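PDB 3QBM: TetR transcriptional regulator from Chloroflexus aurantiacus, which probably binds DNA as a transcriptional regulator of the TetR family, and carries magnesium ions in the crystal. Local coordinates for residues 8-20 with 47-61. Numbering follows the deposited sequence.
Sequences TRERVVAQAAALF and HFESKEQLALAAFDY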
loop_
_atom_site.group_PDB
_atom_site.type_symbol
_atom_site.label_atom_id
_atom_site.label_comp_id
_atom_site.label_asym_id
_atom_site.label_seq_id
_atom_site.Cartn_x
_atom_site.Cartn_y
_atom_site.Cartn_z
ATOM N N THR A 8 21.255 23.737 7.853
ATOM C CA THR A 8 19.998 23.875 8.580
ATOM C C THR A 8 18.839 23.299 7.744
ATOM O O THR A 8 18.003 22.568 8.277
ATOM C CB THR A 8 19.719 25.349 8.932
ATOM O OG1 THR A 8 20.783 25.854 9.757
ATOM C CG2 THR A 8 18.367 25.492 9.644
ATOM N N ARG A 9 18.802 23.622 6.446
ATOM C CA ARG A 9 17.776 23.074 5.517
ATOM C C ARG A 9 17.793 21.561 5.521
ATOM O O ARG A 9 16.750 20.942 5.670
ATOM C CB ARG A 9 17.983 23.536 4.065
ATOM C CG ARG A 9 17.296 24.831 3.666
ATOM C CD ARG A 9 17.567 25.194 2.189
ATOM N NE ARG A 9 17.168 24.108 1.278
ATOM C CZ ARG A 9 16.054 24.069 0.540
ATOM N NH1 ARG A 9 15.177 25.076 0.544
ATOM N NH2 ARG A 9 15.821 23.003 -0.229
ATOM N N GLU A 10 18.971 20.968 5.329
ATOM C CA GLU A 10 19.134 19.501 5.374
ATOM C C GLU A 10 18.525 18.875 6.635
ATOM O O GLU A 10 17.812 17.869 6.558
ATOM C CB GLU A 10 20.614 19.092 5.280
ATOM C CG GLU A 10 21.187 19.251 3.879
ATOM C CD GLU A 10 22.715 19.175 3.810
ATOM O OE1 GLU A 10 23.409 19.289 4.856
ATOM O OE2 GLU A 10 23.219 19.022 2.671
ATOM N N ARG A 11 18.834 19.451 7.788
ATOM C CA ARG A 11 18.288 18.982 9.063
ATOM C C ARG A 11 16.771 19.096 9.127
ATOM O O ARG A 11 16.091 18.187 9.587
ATOM C CB ARG A 11 18.870 19.780 10.235
ATOM C CG ARG A 11 20.366 19.629 10.501
ATOM C CD ARG A 11 20.791 20.645 11.578
ATOM N NE ARG A 11 21.980 20.236 12.338
ATOM C CZ ARG A 11 23.247 20.502 12.006
ATOM N NH1 ARG A 11 23.549 21.216 10.919
ATOM N NH2 ARG A 11 24.229 20.051 12.785
ATOM N N VAL A 12 16.222 20.220 8.692
ATOM C CA VAL A 12 14.778 20.379 8.748
ATOM C C VAL A 12 14.101 19.354 7.839
ATOM O O VAL A 12 13.184 18.683 8.263
ATOM C CB VAL A 12 14.333 21.812 8.391
ATOM C CG1 VAL A 12 12.816 21.906 8.401
ATOM C CG2 VAL A 12 14.938 22.801 9.387
ATOM N N VAL A 13 14.576 19.243 6.597
ATOM C CA VAL A 13 13.990 18.327 5.631
ATOM C C VAL A 13 14.023 16.902 6.170
ATOM O O VAL A 13 13.038 16.173 6.048
ATOM C CB VAL A 13 14.704 18.405 4.249
ATOM C CG1 VAL A 13 14.397 17.211 3.437
ATOM C CG2 VAL A 13 14.310 19.677 3.499
ATOM N N ALA A 14 15.137 16.505 6.783
ATOM C CA ALA A 14 15.277 15.139 7.341
ATOM C C ALA A 14 14.265 14.904 8.473
ATOM O O ALA A 14 13.610 13.872 8.538
ATOM C CB ALA A 14 16.707 14.863 7.822
ATOM N N GLN A 15 14.123 15.866 9.360
ATOM C CA GLN A 15 13.141 15.725 10.450
ATOM C C GLN A 15 11.687 15.773 9.952
ATOM O O GLN A 15 10.817 15.050 10.459
ATOM C CB GLN A 15 13.353 16.815 11.494
ATOM C CG GLN A 15 14.744 16.782 12.158
ATOM C CD GLN A 15 14.990 15.512 12.950
ATOM O OE1 GLN A 15 14.067 14.916 13.516
ATOM N NE2 GLN A 15 16.248 15.091 12.989
ATOM N N ALA A 16 11.416 16.650 8.985
ATOM C CA ALA A 16 10.057 16.742 8.414
ATOM C C ALA A 16 9.695 15.395 7.796
ATOM O O ALA A 16 8.601 14.877 8.022
ATOM C CB ALA A 16 9.976 17.822 7.373
ATOM N N ALA A 17 10.638 14.819 7.053
ATOM C CA ALA A 17 10.399 13.531 6.381
ATOM C C ALA A 17 9.968 12.456 7.347
ATOM O O ALA A 17 9.019 11.709 7.073
ATOM C CB ALA A 17 11.642 13.050 5.568
ATOM N N ALA A 18 10.639 12.370 8.488
ATOM C CA ALA A 18 10.315 11.329 9.472
ATOM C C ALA A 18 8.935 11.543 10.042
ATOM O O ALA A 18 8.173 10.591 10.195
ATOM C CB ALA A 18 11.365 11.270 10.591
ATOM N N LEU A 19 8.562 12.801 10.326
ATOM C CA LEU A 19 7.239 13.052 10.846
ATOM C C LEU A 19 6.149 12.758 9.797
ATOM O O LEU A 19 5.095 12.202 10.122
ATOM C CB LEU A 19 7.099 14.509 11.315
ATOM C CG LEU A 19 7.885 14.872 12.589
ATOM C CD1 LEU A 19 8.008 16.403 12.771
ATOM C CD2 LEU A 19 7.218 14.256 13.804
ATOM N N PHE A 20 6.378 13.201 8.560
ATOM C CA PHE A 20 5.376 13.020 7.507
ATOM C C PHE A 20 5.180 11.520 7.221
ATOM O O PHE A 20 4.098 11.084 6.852
ATOM C CB PHE A 20 5.800 13.672 6.186
ATOM C CG PHE A 20 5.836 15.162 6.189
ATOM C CD1 PHE A 20 4.795 15.913 6.691
ATOM C CD2 PHE A 20 6.883 15.833 5.559
ATOM C CE1 PHE A 20 4.823 17.283 6.632
ATOM C CE2 PHE A 20 6.899 17.201 5.493
ATOM C CZ PHE A 20 5.892 17.924 6.027
ATOM N N HIS A 47 13.891 29.212 5.425
ATOM C CA HIS A 47 14.466 28.262 4.458
ATOM C C HIS A 47 13.484 27.679 3.462
ATOM O O HIS A 47 13.904 27.191 2.414
ATOM C CB HIS A 47 15.185 27.146 5.212
ATOM C CG HIS A 47 16.325 27.657 6.029
ATOM N ND1 HIS A 47 17.492 28.132 5.459
ATOM C CD2 HIS A 47 16.446 27.863 7.362
ATOM C CE1 HIS A 47 18.291 28.582 6.411
ATOM N NE2 HIS A 47 17.678 28.437 7.574
ATOM N N PHE A 48 12.186 27.712 3.794
ATOM C CA PHE A 48 11.137 27.157 2.925
ATOM C C PHE A 48 10.056 28.195 2.829
ATOM O O PHE A 48 9.767 28.897 3.789
ATOM C CB PHE A 48 10.590 25.835 3.478
ATOM C CG PHE A 48 11.656 24.798 3.665
ATOM C CD1 PHE A 48 12.072 24.026 2.598
ATOM C CD2 PHE A 48 12.314 24.670 4.873
ATOM C CE1 PHE A 48 13.094 23.113 2.738
ATOM C CE2 PHE A 48 13.337 23.760 5.025
ATOM C CZ PHE A 48 13.724 22.963 3.956
ATOM N N GLU A 49 9.487 28.333 1.653
ATOM C CA GLU A 49 8.486 29.328 1.475
ATOM C C GLU A 49 7.147 28.922 2.070
ATOM O O GLU A 49 6.340 29.774 2.403
ATOM C CB GLU A 49 8.387 29.711 0.012
ATOM C CG GLU A 49 9.396 30.840 -0.298
ATOM C CD GLU A 49 9.544 31.128 -1.779
ATOM O OE1 GLU A 49 9.076 30.291 -2.598
ATOM O OE2 GLU A 49 10.141 32.185 -2.111
ATOM N N SER A 50 6.935 27.621 2.231
ATOM C CA SER A 50 5.658 27.122 2.715
ATOM C C SER A 50 5.801 25.687 3.207
ATOM O O SER A 50 6.794 25.021 2.950
ATOM C CB SER A 50 4.626 27.152 1.585
ATOM O OG SER A 50 4.949 26.175 0.604
ATOM N N LYS A 51 4.771 25.217 3.891
ATOM C CA LYS A 51 4.695 23.809 4.292
ATOM C C LYS A 51 4.715 22.887 3.062
ATOM O O LYS A 51 5.324 21.791 3.085
ATOM C CB LYS A 51 3.411 23.572 5.104
ATOM C CG LYS A 51 3.400 22.222 5.782
ATOM C CD LYS A 51 2.107 21.912 6.412
ATOM C CE LYS A 51 2.052 20.425 6.788
ATOM N NZ LYS A 51 0.705 20.102 7.243
ATOM N N GLU A 52 4.088 23.345 1.975
ATOM C CA GLU A 52 4.028 22.574 0.728
ATOM C C GLU A 52 5.424 22.352 0.138
ATOM O O GLU A 52 5.777 21.225 -0.199
ATOM C CB GLU A 52 3.104 23.239 -0.305
ATOM C CG GLU A 52 1.572 23.193 0.028
ATOM C CD GLU A 52 1.142 23.998 1.272
ATOM O OE1 GLU A 52 1.740 25.048 1.595
ATOM O OE2 GLU A 52 0.173 23.566 1.944
ATOM N N GLN A 53 6.221 23.409 0.054
ATOM C CA GLN A 53 7.567 23.307 -0.492
ATOM C C GLN A 53 8.393 22.421 0.419
ATOM O O GLN A 53 9.154 21.555 -0.070
ATOM C CB GLN A 53 8.214 24.697 -0.657
ATOM C CG GLN A 53 9.523 24.711 -1.441
ATOM C CD GLN A 53 10.223 26.065 -1.363
ATOM O OE1 GLN A 53 10.663 26.476 -0.295
ATOM N NE2 GLN A 53 10.334 26.759 -2.493
ATOM N N LEU A 54 8.207 22.572 1.735
ATOM C CA LEU A 54 8.929 21.733 2.709
ATOM C C LEU A 54 8.559 20.264 2.501
ATOM O O LEU A 54 9.440 19.401 2.420
ATOM C CB LEU A 54 8.653 22.165 4.159
ATOM C CG LEU A 54 9.113 21.243 5.306
ATOM C CD1 LEU A 54 10.579 20.811 5.170
ATOM C CD2 LEU A 54 8.894 21.885 6.640
ATOM N N ALA A 55 7.264 19.989 2.347
ATOM C CA ALA A 55 6.802 18.629 2.100
ATOM C C ALA A 55 7.490 18.007 0.872
ATOM O O ALA A 55 7.893 16.833 0.880
ATOM C CB ALA A 55 5.276 18.638 1.930
ATOM N N LEU A 56 7.598 18.778 -0.205
ATOM C CA LEU A 56 8.265 18.331 -1.437
ATOM C C LEU A 56 9.728 18.055 -1.217
ATOM O O LEU A 56 10.268 17.049 -1.702
ATOM C CB LEU A 56 8.102 19.332 -2.578
ATOM C CG LEU A 56 6.694 19.555 -3.130
ATOM C CD1 LEU A 56 6.665 20.728 -4.121
ATOM C CD2 LEU A 56 6.091 18.241 -3.743
ATOM N N ALA A 57 10.394 18.934 -0.476
ATOM C CA ALA A 57 11.807 18.728 -0.190
ATOM C C ALA A 57 11.995 17.499 0.707
ATOM O O ALA A 57 12.916 16.708 0.478
ATOM C CB ALA A 57 12.391 19.957 0.439
ATOM N N ALA A 58 11.097 17.333 1.685
ATOM C CA ALA A 58 11.081 16.179 2.602
ATOM C C ALA A 58 10.874 14.875 1.839
ATOM O O ALA A 58 11.506 13.868 2.184
ATOM C CB ALA A 58 9.998 16.329 3.693
ATOM N N PHE A 59 10.000 14.861 0.824
ATOM C CA PHE A 59 9.880 13.654 0.004
ATOM C C PHE A 59 11.158 13.382 -0.808
ATOM O O PHE A 59 11.649 12.241 -0.852
ATOM C CB PHE A 59 8.720 13.692 -0.968
ATOM C CG PHE A 59 8.578 12.413 -1.750
ATOM C CD1 PHE A 59 7.902 11.349 -1.207
ATOM C CD2 PHE A 59 9.211 12.251 -2.985
ATOM C CE1 PHE A 59 7.832 10.137 -1.893
ATOM C CE2 PHE A 59 9.137 11.054 -3.679
ATOM C CZ PHE A 59 8.449 10.017 -3.151
ATOM N N ASP A 60 11.679 14.407 -1.475
ATOM C CA ASP A 60 12.911 14.253 -2.278
ATOM C C ASP A 60 14.013 13.630 -1.428
ATOM O O ASP A 60 14.806 12.815 -1.908
ATOM C CB ASP A 60 13.359 15.600 -2.861
ATOM C CG ASP A 60 12.452 16.075 -3.949
ATOM O OD1 ASP A 60 11.600 15.295 -4.450
ATOM O OD2 ASP A 60 12.524 17.268 -4.280
ATOM N N TYR A 61 14.009 13.964 -0.145
ATOM C CA TYR A 61 14.967 13.443 0.810
ATOM C C TYR A 61 14.718 11.978 1.121
ATOM O O TYR A 61 15.664 11.180 1.224
ATOM C CB TYR A 61 14.895 14.246 2.088
ATOM C CG TYR A 61 15.562 13.599 3.251
ATOM C CD1 TYR A 61 16.928 13.777 3.485
ATOM C CD2 TYR A 61 14.839 12.832 4.141
ATOM C CE1 TYR A 61 17.547 13.171 4.562
ATOM C CE2 TYR A 61 15.453 12.212 5.227
ATOM C CZ TYR A 61 16.808 12.398 5.430
ATOM O OH TYR A 61 17.426 11.798 6.502
#
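V13 and A58 interlock where helix 2-23 crosses helix 51-74 nearly at right angles (-86° between the short segments, axes 8.1 Å apart), a knobs-into-holes joint in the TetR-family DNA-binding domain, between its first helix and the helix that follows the predicted helix-turn-helix. The V13 knob sits among L54, A57, A58 and Y61. With CG1 anti to the backbone N (chi1 162°), that methyl meets Y61 CB at 3.3 Å, while CG2 turns to F48 CZ and A57 CB. In return A58 enters a hole formed by V13, A16, A17 and F20; its CB lies in the plane of the F20 ring, at the edge, 3.7 Å from CD2. Small residues let the backbones close in, the CA atoms of A17 and A58 being 4.7 Å apart. The Y61 ring lays one face on A14, its CG-to-OH line running across the first helix; A14 CA makes a CH-pi contact 3.8 Å from the centroid, CD2 meets A17 CB, and the hydroxyl bonds to K65. An alanine here would probably uncover A14 and A17 and leave K65 NZ without its hydroxyl partner. Near the start of the 47-61 segment, F48 extends its ring to V12 and V13, with L54 CD1 over the centre of one face. The R9 guanidinium lays one face over F48 CE1, and NH1 makes a weak, bent hydrogen bond to H47 O (3.1 Å, 131°). Farther out, K51 passes the F20 edge to reach the carbonyls of Y25 and T28, and S50 OG caps the helix, accepting from Q53 N at 3.1 Å.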